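PDB 4M8R: hypothetical protein from Bacteroides caccae, which is of unknown function but probably combines an N-terminal Ig-like domain with a WD40-like, beta-propeller-type domain. Local coordinates for residues 246-249 / 253-256; 272-275 / 281-284; 283-286 / 292-295; 294-299 / 327-332; 360-365 / 396-401. All blocks are in the same frame, centred on the assembly; numbering follows the deposited sequence.

In the fold
All five contacts lie in the WD40-like part of the chain and follow its sequence. Interaction 1 is a surface loop contact ahead of the meander 262-264, 270-276, 282-288 and 292-295; interactions 2 and 3 are two successive hairpins of that meander, sharing Val-283 and Pro-284, with centres about 7 Å apart. Interaction 4 lies about 6 Å from interaction 2, centre to centre, and passes from this sheet to the next, strands 303-310 to 355-364. Interaction 5, about 17 Å from interaction 4 between centres, joins that sheet to that of strands 368-373 to 404-407. The series runs from a loop contact through two backbone-paired hairpins to side-chain packing between sheets, consistent with successive blades of a beta-propeller.

Interaction 1: residues 246-249 / 253-256; sequences FELP and TPEQ
Leu-248 makes the apolar contact alone on its side, reaching with one methyl toward the peptide link that joins Thr-253 to Pro-254. Its CD1 lies 4.0 Å from the carbonyl carbon C of Thr-253 and 4.1 Å from CD of the Pro-254 ring, so the methyl meets the peptide bond before the proline and the nearby edge of its ring, not a single side chain. The branch gets there because CG is turned anti to the carbonyl carbon (chi1 -67°). With 80 Å² buried in total and no hydrogen bond between 246-249 and 253-256, the contact is slight. Both segments belong to the long loop between strands 239-240 and 262-264 of the WD40-like domain, and Leu-248 touches Tyr-217, Leu-197 and Phe-293, so it also packs on strands 217-221, 196-201 and 292-295. Polar bonds instead shape 253-256 from within. Gln-256 N donates to Thr-253 O at 3.0 Å, closing a 3-10 turn, while the Gln-256 side chain folds back and its OE1 accepts Thr-253 N at 2.8 Å, with the donor tilted out of the carbonyl plane. Thr-253 OG1 adds a weak bond to Glu-255 OE2.

Interaction 2: residues 272-275 / 281-284; sequences LLSA and KWVP
The carbonyl O of Ala-275 receives a hydrogen bond from Val-283 N at 3.0 Å, with an N-H...O angle of 162°, and a CA-H...O contact from Trp-282, whose CA is 3.3 Å from that oxygen. Val-283 O mirrors this, accepting Ala-275 N at 3.0 Å and lying 3.4 Å from Ser-274 CA. The reciprocal N-H...O bonds make Ala-275 and Val-283 an antiparallel hydrogen-bonded pair; Ser-274 and Pro-284, CA atoms 4.6 Å apart, are the adjoining non-hydrogen-bonded pair. The strand axes run 160° apart in direction, as expected for a twisted beta hairpin. On the Ala-275 face, its CB packs against Val-283 CG2 at 4.1 Å. On the Ser-274 face, a chi1 of 66° sets the hydroxyl over the backbone, which brings OG to the edge of the Trp-282 indole, near the ring plane and 3.8 Å from CE3. That approach is packing only, since OG is hydrogen-bonded to Ile-304 O. Trp-282 itself lies against Ile-304, and Lys-281 NZ forms a salt bridge with Asp-302. The hairpin occupies the middle of a meander: strand 262-264 flanks 270-276, strand 292-295 flanks 282-288, and strands 303-310 and 325-333 of the following sheet cover the face carrying Ser-274 and Pro-284.

Interaction 3: residues 283-286 / 292-295; sequences VPML and GFYV
Leu-286 and Tyr-294 form the hydrogen-bonded pair of an antiparallel beta hairpin, strands 282-288 and 292-295, the second of which is the outermost strand of its sheet within the chain. Two backbone bonds fix the register: Leu-286 N to Tyr-294 O at 2.9 Å, and Tyr-294 N to Leu-286 O at 3.0 Å. Met-285 and Val-295 make the neighbouring non-hydrogen-bonded pair, with side chains on the other face of the sheet.

Tyr-294 CG is placed between its backbone N and carbonyl carbon (chi1 43°), which swings the ring across Leu-286. The result is a CH-pi contact, with Leu-286 CB 4.2 Å from the Tyr-294 ring centroid and 27° off the normal, hence over the face; Leu-286 CD1 comes near the ring's rim, 3.7 Å from Tyr-294 CE2. On the Met-285 face, the selenium of this selenomethionine makes a Met-aromatic contact with Phe-293, 5.3 Å from SE to the ring centroid. At 69° off the normal its approach is oblique, and SE is nearer to Phe-293 CB, at 3.9 Å. Phe-293 also meets the Tyr-287 ring.

Among the methyl contacts, the bends in the Met-285 chain bring its terminal CE to 4.2 Å from Val-295 CG2, while the other methyl, Val-295 CG1, lies 3.6 Å from the backbone oxygen Pro-284 O.

Interaction 4: residues 294-299 / 327-332; sequences YVLEGI and VGYMIY
Leu-296 meets the closely surrounded ring of Tyr-329, its CD2 standing 4.3 Å from Tyr-329 CE2 at an angle to the ring that is neither over the face nor at the edge. CG of Leu-296 lies opposite the backbone N (chi1 -176°), which carries CD2 to that ring. Tyr-329 is held by more than this one methyl: it packs on Pro-284, Leu-286, Ile-304 and Pro-306, and its OH is hydrogen-bonded to Leu-273 O, which satisfies the polar end of a buried side chain.

The second contact is equally light. Ile-299 CG2 meets Ile-331 CD1 at 4.4 Å, across backbones whose CA atoms are 9.0 Å apart, and Ile-331 also rests on Ala-301. Set against the enclosed tyrosine is the solvent side, where the chain turns between Leu-296 and Ile-299 through Glu-297 and Gly-298, both exposed, the glycine with a positive phi of 94°. No hydrogen bond links the two segments, and only 116 Å² is buried.

Topologically, 294-299 leaves the outermost strand 292-295 of one sheet and leads toward strand 303-310 of the next; 325-333 is the neighbour of 303-310 there, so the contact bridges two successive sheets at their connecting loop.

Interaction 5: residues 360-365 / 396-401; sequences PFAQLS and SDFDWN
Phe-361 is met by two aromatic side chains, Trp-400 over one face and Phe-398 at its edge. The Trp-400 approach is edge-to-face: CZ3 stands 3.6 Å above the Phe-361 plane, over the ring centre, with the six-membered ring of Trp-400 and the Phe-361 ring at 69° and their centroids 5.0 Å apart. The indole thus presents its CZ3 corner to the phenyl face. Phe-398 lies differently. Its CE2 comes to 3.4 Å from Phe-361 CD1, near the Phe-361 plane, yet the two planes make 41° and the centroids are 5.4 Å apart, so the pair is oblique and counts as neither a stack nor a T-shape.

These three rings form an aromatic cluster between two four-stranded antiparallel sheets: strand 355-364 is the last strand of one and 394-399 the third of the next, as in neighbouring blades of a beta-propeller. Phe-361 can meet Trp-400 with a face and Phe-398 with an edge because its CG is flanked by both backbone neighbours of CA (chi1 62°), directing the ring toward 398-400.

A smaller contact adds to the cluster from the following residue. Ala-362 CB lies 4.0 Å from Phe-398 CE1, over one face of that ring but offset toward its rim. The cluster continues beyond the two segments: Trp-405 meets the Phe-398 ring, Phe-309 makes an edge-to-face pair with Trp-400, and Lys-403 makes a cation-pi contact with the indole. On strand 394-399, Asp-397 packs on Thr-137 of the second subunit.

Interaction 1: residues 246-249 / 253-256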
# COMPACT_ATOMS: atom_id res chain seq x y z
N PHE A 246 13.33 -34.09 5.61
CA PHE A 246 13.62 -34.64 6.93
C PHE A 246 12.69 -35.78 7.29
O PHE A 246 11.48 -35.73 7.03
CB PHE A 246 13.54 -33.54 7.99
CG PHE A 246 14.59 -32.48 7.83
CD1 PHE A 246 15.91 -32.74 8.21
CD2 PHE A 246 14.28 -31.24 7.29
CE1 PHE A 246 16.89 -31.78 8.05
CE2 PHE A 246 15.25 -30.28 7.13
CZ PHE A 246 16.56 -30.55 7.52
N GLU A 247 13.27 -36.83 7.88
CA GLU A 247 12.50 -37.94 8.43
C GLU A 247 11.91 -37.55 9.78
O GLU A 247 12.41 -36.64 10.45
CB GLU A 247 13.37 -39.19 8.62
CG GLU A 247 13.18 -40.27 7.57
CD GLU A 247 14.08 -40.10 6.37
OE1 GLU A 247 13.80 -39.20 5.55
OE2 GLU A 247 15.07 -40.87 6.25
N LEU A 248 10.85 -38.25 10.16
CA LEU A 248 10.29 -38.12 11.50
C LEU A 248 11.25 -38.74 12.51
O LEU A 248 12.02 -39.64 12.15
CB LEU A 248 8.94 -38.84 11.58
CG LEU A 248 7.81 -38.24 10.75
CD1 LEU A 248 6.65 -39.22 10.64
CD2 LEU A 248 7.35 -36.92 11.35
N PRO A 249 11.21 -38.28 13.77
CA PRO A 249 12.06 -38.91 14.78
C PRO A 249 11.65 -40.36 15.03
O PRO A 249 10.51 -40.74 14.74
CB PRO A 249 11.83 -38.06 16.04
CG PRO A 249 11.11 -36.83 15.58
CD PRO A 249 10.37 -37.21 14.34
N THR A 253 5.05 -41.98 13.47
CA THR A 253 4.48 -42.38 12.18
C THR A 253 3.45 -41.34 11.71
O THR A 253 2.86 -40.64 12.53
CB THR A 253 3.81 -43.76 12.27
OG1 THR A 253 2.81 -43.74 13.30
CG2 THR A 253 4.84 -44.83 12.60
N PRO A 254 3.24 -41.23 10.38
CA PRO A 254 2.39 -40.18 9.81
C PRO A 254 0.95 -40.11 10.35
O PRO A 254 0.39 -39.01 10.46
CB PRO A 254 2.37 -40.50 8.30
CG PRO A 254 3.05 -41.81 8.13
CD PRO A 254 3.91 -42.02 9.33
N GLU A 255 0.36 -41.25 10.68
CA GLU A 255 -1.02 -41.29 11.20
C GLU A 255 -1.18 -40.56 12.55
O GLU A 255 -2.30 -40.26 12.96
CB GLU A 255 -1.54 -42.74 11.33
CG GLU A 255 -0.58 -43.72 12.00
CD GLU A 255 0.31 -44.48 11.02
OE1 GLU A 255 0.50 -44.00 9.88
OE2 GLU A 255 0.82 -45.55 11.39
N GLN A 256 -0.07 -40.27 13.22
CA GLN A 256 -0.08 -39.56 14.50
C GLN A 256 -0.25 -38.04 14.37
O GLN A 256 -0.41 -37.36 15.39
CB GLN A 256 1.21 -39.87 15.26
CG GLN A 256 1.40 -41.35 15.54
CD GLN A 256 2.64 -41.61 16.38
OE1 GLN A 256 3.75 -41.42 15.93
NE2 GLN A 256 2.44 -42.05 17.61

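Interaction 2: residues 272-275 / 281-284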
# COMPACT_ATOMS: atom_id res chain seq x y z
N LEU A 272 4.81 -25.19 15.07
CA LEU A 272 4.34 -25.98 16.21
C LEU A 272 3.36 -27.05 15.75
O LEU A 272 2.38 -26.74 15.08
CB LEU A 272 3.65 -25.08 17.24
CG LEU A 272 4.51 -24.14 18.08
CD1 LEU A 272 5.21 -23.10 17.22
CD2 LEU A 272 3.64 -23.46 19.13
N LEU A 273 3.63 -28.29 16.12
CA LEU A 273 2.73 -29.40 15.84
C LEU A 273 2.44 -30.16 17.12
O LEU A 273 3.13 -30.00 18.13
CB LEU A 273 3.36 -30.36 14.83
CG LEU A 273 3.90 -29.77 13.54
CD1 LEU A 273 4.82 -30.77 12.84
CD2 LEU A 273 2.76 -29.35 12.63
N SER A 274 1.40 -30.98 17.08
CA SER A 274 1.14 -31.95 18.14
C SER A 274 0.95 -33.32 17.50
O SER A 274 0.44 -33.43 16.38
CB SER A 274 -0.09 -31.56 18.97
OG SER A 274 -1.28 -31.63 18.20
N ALA A 275 1.38 -34.35 18.22
CA ALA A 275 1.29 -35.73 17.74
C ALA A 275 0.60 -36.60 18.78
O ALA A 275 0.89 -36.51 19.98
CB ALA A 275 2.67 -36.27 17.42
N LYS A 281 -2.10 -40.56 24.49
CA LYS A 281 -1.40 -39.38 24.99
C LYS A 281 -0.89 -38.53 23.82
O LYS A 281 -0.79 -39.02 22.69
CB LYS A 281 -0.24 -39.79 25.89
CG LYS A 281 -0.67 -40.42 27.20
CD LYS A 281 -1.25 -39.40 28.16
CE LYS A 281 -1.41 -39.98 29.56
NZ LYS A 281 -1.79 -38.94 30.55
N TRP A 282 -0.56 -37.27 24.10
CA TRP A 282 -0.13 -36.32 23.07
C TRP A 282 1.19 -35.65 23.47
O TRP A 282 1.44 -35.41 24.65
CB TRP A 282 -1.19 -35.24 22.86
CG TRP A 282 -2.52 -35.73 22.34
CD1 TRP A 282 -3.43 -36.50 23.00
CD2 TRP A 282 -3.11 -35.43 21.06
NE1 TRP A 282 -4.53 -36.72 22.22
CE2 TRP A 282 -4.37 -36.08 21.02
CE3 TRP A 282 -2.70 -34.69 19.95
CZ2 TRP A 282 -5.21 -36.01 19.91
CZ3 TRP A 282 -3.53 -34.62 18.85
CH2 TRP A 282 -4.78 -35.28 18.84
N VAL A 283 2.01 -35.33 22.47
CA VAL A 283 3.26 -34.60 22.71
C VAL A 283 3.37 -33.39 21.78
O VAL A 283 2.86 -33.43 20.65
CB VAL A 283 4.51 -35.49 22.51
CG1 VAL A 283 4.53 -36.62 23.53
CG2 VAL A 283 4.57 -36.05 21.09
N PRO A 284 4.02 -32.32 22.24
CA PRO A 284 4.34 -31.21 21.35
C PRO A 284 5.55 -31.54 20.48
O PRO A 284 6.52 -32.13 20.97
CB PRO A 284 4.64 -30.06 22.31
CG PRO A 284 5.07 -30.70 23.57
CD PRO A 284 4.52 -32.09 23.61

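Interaction 3: residues 283-286 / 292-295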
# COMPACT_ATOMS: atom_id res chain seq x y z
N VAL A 283 2.01 -35.33 22.47
CA VAL A 283 3.26 -34.60 22.71
C VAL A 283 3.37 -33.39 21.78
O VAL A 283 2.86 -33.43 20.65
CB VAL A 283 4.51 -35.49 22.51
CG1 VAL A 283 4.53 -36.62 23.53
CG2 VAL A 283 4.57 -36.05 21.09
N PRO A 284 4.02 -32.32 22.24
CA PRO A 284 4.34 -31.21 21.35
C PRO A 284 5.55 -31.54 20.48
O PRO A 284 6.52 -32.13 20.97
CB PRO A 284 4.64 -30.06 22.31
CG PRO A 284 5.07 -30.70 23.57
CD PRO A 284 4.52 -32.09 23.61
N MSE A 285 5.48 -31.16 19.21
CA MSE A 285 6.54 -31.45 18.25
C MSE A 285 6.80 -30.20 17.46
O MSE A 285 5.88 -29.61 16.90
CB MSE A 285 6.04 -32.61 17.38
CG MSE A 285 6.74 -32.76 16.03
SE MSE A 285 8.17 -34.09 16.13
CE MSE A 285 7.11 -35.67 16.63
N LEU A 286 8.06 -29.78 17.42
CA LEU A 286 8.46 -28.61 16.64
C LEU A 286 9.08 -29.03 15.31
O LEU A 286 9.68 -30.10 15.20
CB LEU A 286 9.45 -27.75 17.43
CG LEU A 286 8.94 -27.20 18.76
CD1 LEU A 286 10.03 -26.38 19.44
CD2 LEU A 286 7.68 -26.37 18.56
N GLY A 292 14.75 -29.77 10.63
CA GLY A 292 13.92 -30.97 10.77
C GLY A 292 13.03 -30.96 12.00
O GLY A 292 12.67 -29.90 12.52
N PHE A 293 12.68 -32.16 12.45
CA PHE A 293 11.74 -32.34 13.55
C PHE A 293 12.47 -32.53 14.87
O PHE A 293 13.55 -33.13 14.91
CB PHE A 293 10.86 -33.58 13.31
CG PHE A 293 9.99 -33.49 12.10
CD1 PHE A 293 10.47 -33.90 10.86
CD2 PHE A 293 8.69 -33.02 12.19
CE1 PHE A 293 9.66 -33.82 9.73
CE2 PHE A 293 7.88 -32.94 11.07
CZ PHE A 293 8.36 -33.34 9.84
N TYR A 294 11.88 -32.03 15.95
CA TYR A 294 12.33 -32.38 17.30
C TYR A 294 11.19 -32.25 18.30
O TYR A 294 10.36 -31.34 18.22
CB TYR A 294 13.56 -31.57 17.74
CG TYR A 294 13.56 -30.08 17.41
CD1 TYR A 294 13.94 -29.62 16.14
CD2 TYR A 294 13.21 -29.13 18.37
CE1 TYR A 294 13.95 -28.27 15.84
CE2 TYR A 294 13.22 -27.77 18.07
CZ TYR A 294 13.59 -27.34 16.81
OH TYR A 294 13.60 -26.00 16.51
N VAL A 295 11.15 -33.19 19.24
CA VAL A 295 10.11 -33.23 20.26
C VAL A 295 10.44 -32.21 21.34
O VAL A 295 11.59 -32.13 21.79
CB VAL A 295 10.02 -34.63 20.92
CG1 VAL A 295 8.91 -34.67 21.96
CG2 VAL A 295 9.81 -35.71 19.87

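Interaction 4: residues 294-299 / 327-332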
# COMPACT_ATOMS: atom_id res chain seq x y z
N TYR A 294 11.88 -32.03 15.95
CA TYR A 294 12.33 -32.38 17.30
C TYR A 294 11.19 -32.25 18.30
O TYR A 294 10.36 -31.34 18.22
CB TYR A 294 13.56 -31.57 17.74
CG TYR A 294 13.56 -30.08 17.41
CD1 TYR A 294 13.94 -29.62 16.14
CD2 TYR A 294 13.21 -29.13 18.37
CE1 TYR A 294 13.95 -28.27 15.84
CE2 TYR A 294 13.22 -27.77 18.07
CZ TYR A 294 13.59 -27.34 16.81
OH TYR A 294 13.60 -26.00 16.51
N VAL A 295 11.15 -33.19 19.24
CA VAL A 295 10.11 -33.23 20.26
C VAL A 295 10.44 -32.21 21.34
O VAL A 295 11.59 -32.13 21.79
CB VAL A 295 10.02 -34.63 20.92
CG1 VAL A 295 8.91 -34.67 21.96
CG2 VAL A 295 9.81 -35.71 19.87
N LEU A 296 9.45 -31.42 21.74
CA LEU A 296 9.62 -30.53 22.87
C LEU A 296 9.46 -31.36 24.14
O LEU A 296 8.35 -31.66 24.56
CB LEU A 296 8.60 -29.38 22.81
CG LEU A 296 8.72 -28.31 23.90
CD1 LEU A 296 10.07 -27.61 23.83
CD2 LEU A 296 7.59 -27.31 23.78
N GLU A 297 10.59 -31.75 24.73
CA GLU A 297 10.62 -32.77 25.78
C GLU A 297 9.93 -32.35 27.08
O GLU A 297 9.76 -31.17 27.35
CB GLU A 297 12.07 -33.17 26.10
CG GLU A 297 12.82 -33.85 24.95
CD GLU A 297 12.32 -35.25 24.64
OE1 GLU A 297 11.51 -35.80 25.42
OE2 GLU A 297 12.74 -35.81 23.60
N GLY A 298 9.53 -33.35 27.87
CA GLY A 298 9.00 -33.13 29.21
C GLY A 298 7.49 -33.02 29.33
O GLY A 298 6.97 -32.95 30.44
N ILE A 299 6.78 -32.99 28.20
CA ILE A 299 5.33 -32.87 28.20
C ILE A 299 4.67 -34.06 27.50
O ILE A 299 4.95 -34.35 26.34
CB ILE A 299 4.86 -31.56 27.52
CG1 ILE A 299 5.32 -30.34 28.32
CG2 ILE A 299 3.35 -31.54 27.36
CD1 ILE A 299 6.67 -29.79 27.91
N VAL A 327 2.48 -17.18 19.81
CA VAL A 327 2.03 -18.55 19.57
C VAL A 327 2.31 -19.44 20.76
O VAL A 327 3.18 -19.15 21.58
CB VAL A 327 2.69 -19.17 18.32
CG1 VAL A 327 2.60 -18.20 17.14
CG2 VAL A 327 4.14 -19.55 18.58
N GLY A 328 1.57 -20.54 20.84
CA GLY A 328 1.76 -21.50 21.90
C GLY A 328 0.94 -22.75 21.75
O GLY A 328 0.41 -23.04 20.67
N TYR A 329 0.85 -23.49 22.85
CA TYR A 329 0.15 -24.76 22.91
C TYR A 329 -0.93 -24.71 23.98
O TYR A 329 -0.69 -24.24 25.10
CB TYR A 329 1.14 -25.86 23.29
CG TYR A 329 2.04 -26.35 22.17
CD1 TYR A 329 1.54 -27.10 21.12
CD2 TYR A 329 3.42 -26.12 22.21
CE1 TYR A 329 2.36 -27.57 20.11
CE2 TYR A 329 4.25 -26.60 21.21
CZ TYR A 329 3.72 -27.32 20.16
OH TYR A 329 4.54 -27.80 19.17
N MSE A 330 -2.13 -25.18 23.63
CA MSE A 330 -3.17 -25.48 24.62
C MSE A 330 -2.86 -26.86 25.11
O MSE A 330 -2.81 -27.80 24.31
CB MSE A 330 -4.56 -25.43 24.01
CG MSE A 330 -5.68 -25.48 25.06
SE MSE A 330 -5.93 -27.28 25.86
CE MSE A 330 -6.19 -28.39 24.26
N ILE A 331 -2.65 -27.02 26.42
CA ILE A 331 -2.31 -28.31 27.00
C ILE A 331 -3.40 -28.75 27.98
O ILE A 331 -3.71 -28.02 28.92
CB ILE A 331 -0.94 -28.25 27.71
CG1 ILE A 331 0.16 -28.04 26.67
CG2 ILE A 331 -0.68 -29.53 28.50
CD1 ILE A 331 1.47 -27.57 27.25
N TYR A 332 -3.96 -29.94 27.75
CA TYR A 332 -5.07 -30.45 28.55
C TYR A 332 -4.73 -31.74 29.28
O TYR A 332 -4.19 -32.67 28.69
CB TYR A 332 -6.30 -30.68 27.66
CG TYR A 332 -7.41 -31.46 28.34
CD1 TYR A 332 -8.31 -30.82 29.19
CD2 TYR A 332 -7.56 -32.83 28.13
CE1 TYR A 332 -9.33 -31.52 29.82
CE2 TYR A 332 -8.58 -33.54 28.75
CZ TYR A 332 -9.46 -32.88 29.60
OH TYR A 332 -10.46 -33.60 30.22

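Interaction 5: residues 360-365 / 396-401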
# COMPACT_ATOMS: atom_id res chain seq x y z
N PRO A 360 1.11 -20.65 32.27
CA PRO A 360 -0.12 -20.34 31.55
C PRO A 360 -0.55 -18.89 31.71
O PRO A 360 -0.33 -18.30 32.75
CB PRO A 360 -1.17 -21.27 32.19
CG PRO A 360 -0.42 -22.21 33.07
CD PRO A 360 0.89 -21.56 33.40
N PHE A 361 -1.13 -18.32 30.65
CA PHE A 361 -1.79 -17.02 30.74
C PHE A 361 -3.30 -17.20 30.94
O PHE A 361 -4.00 -16.24 31.25
CB PHE A 361 -1.49 -16.15 29.50
CG PHE A 361 -1.99 -16.74 28.21
CD1 PHE A 361 -3.30 -16.54 27.81
CD2 PHE A 361 -1.14 -17.47 27.39
CE1 PHE A 361 -3.76 -17.07 26.61
CE2 PHE A 361 -1.59 -18.00 26.20
CZ PHE A 361 -2.91 -17.80 25.81
N ALA A 362 -3.78 -18.42 30.73
CA ALA A 362 -5.17 -18.78 30.97
C ALA A 362 -5.27 -20.26 31.28
O ALA A 362 -4.58 -21.08 30.67
CB ALA A 362 -6.02 -18.43 29.76
N GLN A 363 -6.14 -20.60 32.23
CA GLN A 363 -6.29 -21.97 32.72
C GLN A 363 -7.77 -22.18 33.00
O GLN A 363 -8.41 -21.36 33.65
CB GLN A 363 -5.46 -22.16 33.99
CG GLN A 363 -5.85 -23.34 34.90
CD GLN A 363 -4.95 -24.56 34.75
OE1 GLN A 363 -3.73 -24.47 34.89
NE2 GLN A 363 -5.56 -25.72 34.49
N LEU A 364 -8.32 -23.29 32.50
CA LEU A 364 -9.73 -23.61 32.73
C LEU A 364 -9.88 -25.02 33.28
O LEU A 364 -9.84 -25.99 32.52
CB LEU A 364 -10.52 -23.46 31.43
CG LEU A 364 -10.56 -22.02 30.91
CD1 LEU A 364 -11.07 -22.01 29.48
CD2 LEU A 364 -11.42 -21.14 31.80
N SER A 365 -10.05 -25.13 34.59
CA SER A 365 -10.21 -26.42 35.26
C SER A 365 -11.58 -27.03 34.95
O SER A 365 -12.57 -26.32 34.85
CB SER A 365 -10.07 -26.25 36.77
OG SER A 365 -8.86 -25.60 37.10
N SER A 396 -16.19 -19.58 23.32
CA SER A 396 -15.73 -18.39 24.04
C SER A 396 -14.47 -17.77 23.44
O SER A 396 -13.58 -18.48 22.97
CB SER A 396 -15.47 -18.75 25.51
OG SER A 396 -15.58 -17.60 26.33
N ASP A 397 -14.41 -16.44 23.46
CA ASP A 397 -13.25 -15.68 22.99
C ASP A 397 -12.37 -15.29 24.17
O ASP A 397 -12.87 -14.87 25.21
CB ASP A 397 -13.69 -14.39 22.28
CG ASP A 397 -14.01 -14.60 20.81
OD1 ASP A 397 -13.87 -15.72 20.28
OD2 ASP A 397 -14.40 -13.60 20.17
N PHE A 398 -11.06 -15.43 24.00
CA PHE A 398 -10.10 -14.87 24.95
C PHE A 398 -9.40 -13.68 24.32
O PHE A 398 -8.84 -13.80 23.23
CB PHE A 398 -9.06 -15.91 25.36
CG PHE A 398 -8.15 -15.44 26.46
CD1 PHE A 398 -8.59 -15.40 27.77
CD2 PHE A 398 -6.85 -15.02 26.18
CE1 PHE A 398 -7.76 -14.97 28.79
CE2 PHE A 398 -6.02 -14.59 27.19
CZ PHE A 398 -6.47 -14.57 28.50
N ASP A 399 -9.43 -12.54 25.00
CA ASP A 399 -8.79 -11.32 24.51
C ASP A 399 -7.46 -11.13 25.23
O ASP A 399 -7.43 -10.93 26.45
CB ASP A 399 -9.71 -10.11 24.73
CG ASP A 399 -9.07 -8.80 24.29
OD1 ASP A 399 -8.85 -8.63 23.08
OD2 ASP A 399 -8.80 -7.95 25.15
N TRP A 400 -6.37 -11.19 24.48
CA TRP A 400 -5.03 -11.09 25.05
C TRP A 400 -4.82 -9.83 25.89
O TRP A 400 -4.18 -9.88 26.94
CB TRP A 400 -3.97 -11.12 23.94
CG TRP A 400 -2.61 -10.96 24.50
CD1 TRP A 400 -1.88 -9.81 24.59
CD2 TRP A 400 -1.82 -11.98 25.11
NE1 TRP A 400 -0.68 -10.06 25.20
CE2 TRP A 400 -0.61 -11.38 25.53
CE3 TRP A 400 -2.00 -13.35 25.33
CZ2 TRP A 400 0.40 -12.10 26.16
CZ3 TRP A 400 -1.00 -14.07 25.96
CH2 TRP A 400 0.19 -13.44 26.37
N ASN A 401 -5.37 -8.70 25.43
CA ASN A 401 -5.09 -7.41 26.07
C ASN A 401 -5.84 -7.20 27.38
O ASN A 401 -5.32 -6.55 28.29
CB ASN A 401 -5.38 -6.26 25.10
CG ASN A 401 -4.47 -6.28 23.87
OD1 ASN A 401 -3.48 -5.55 23.81
ND2 ASN A 401 -4.79 -7.14 22.90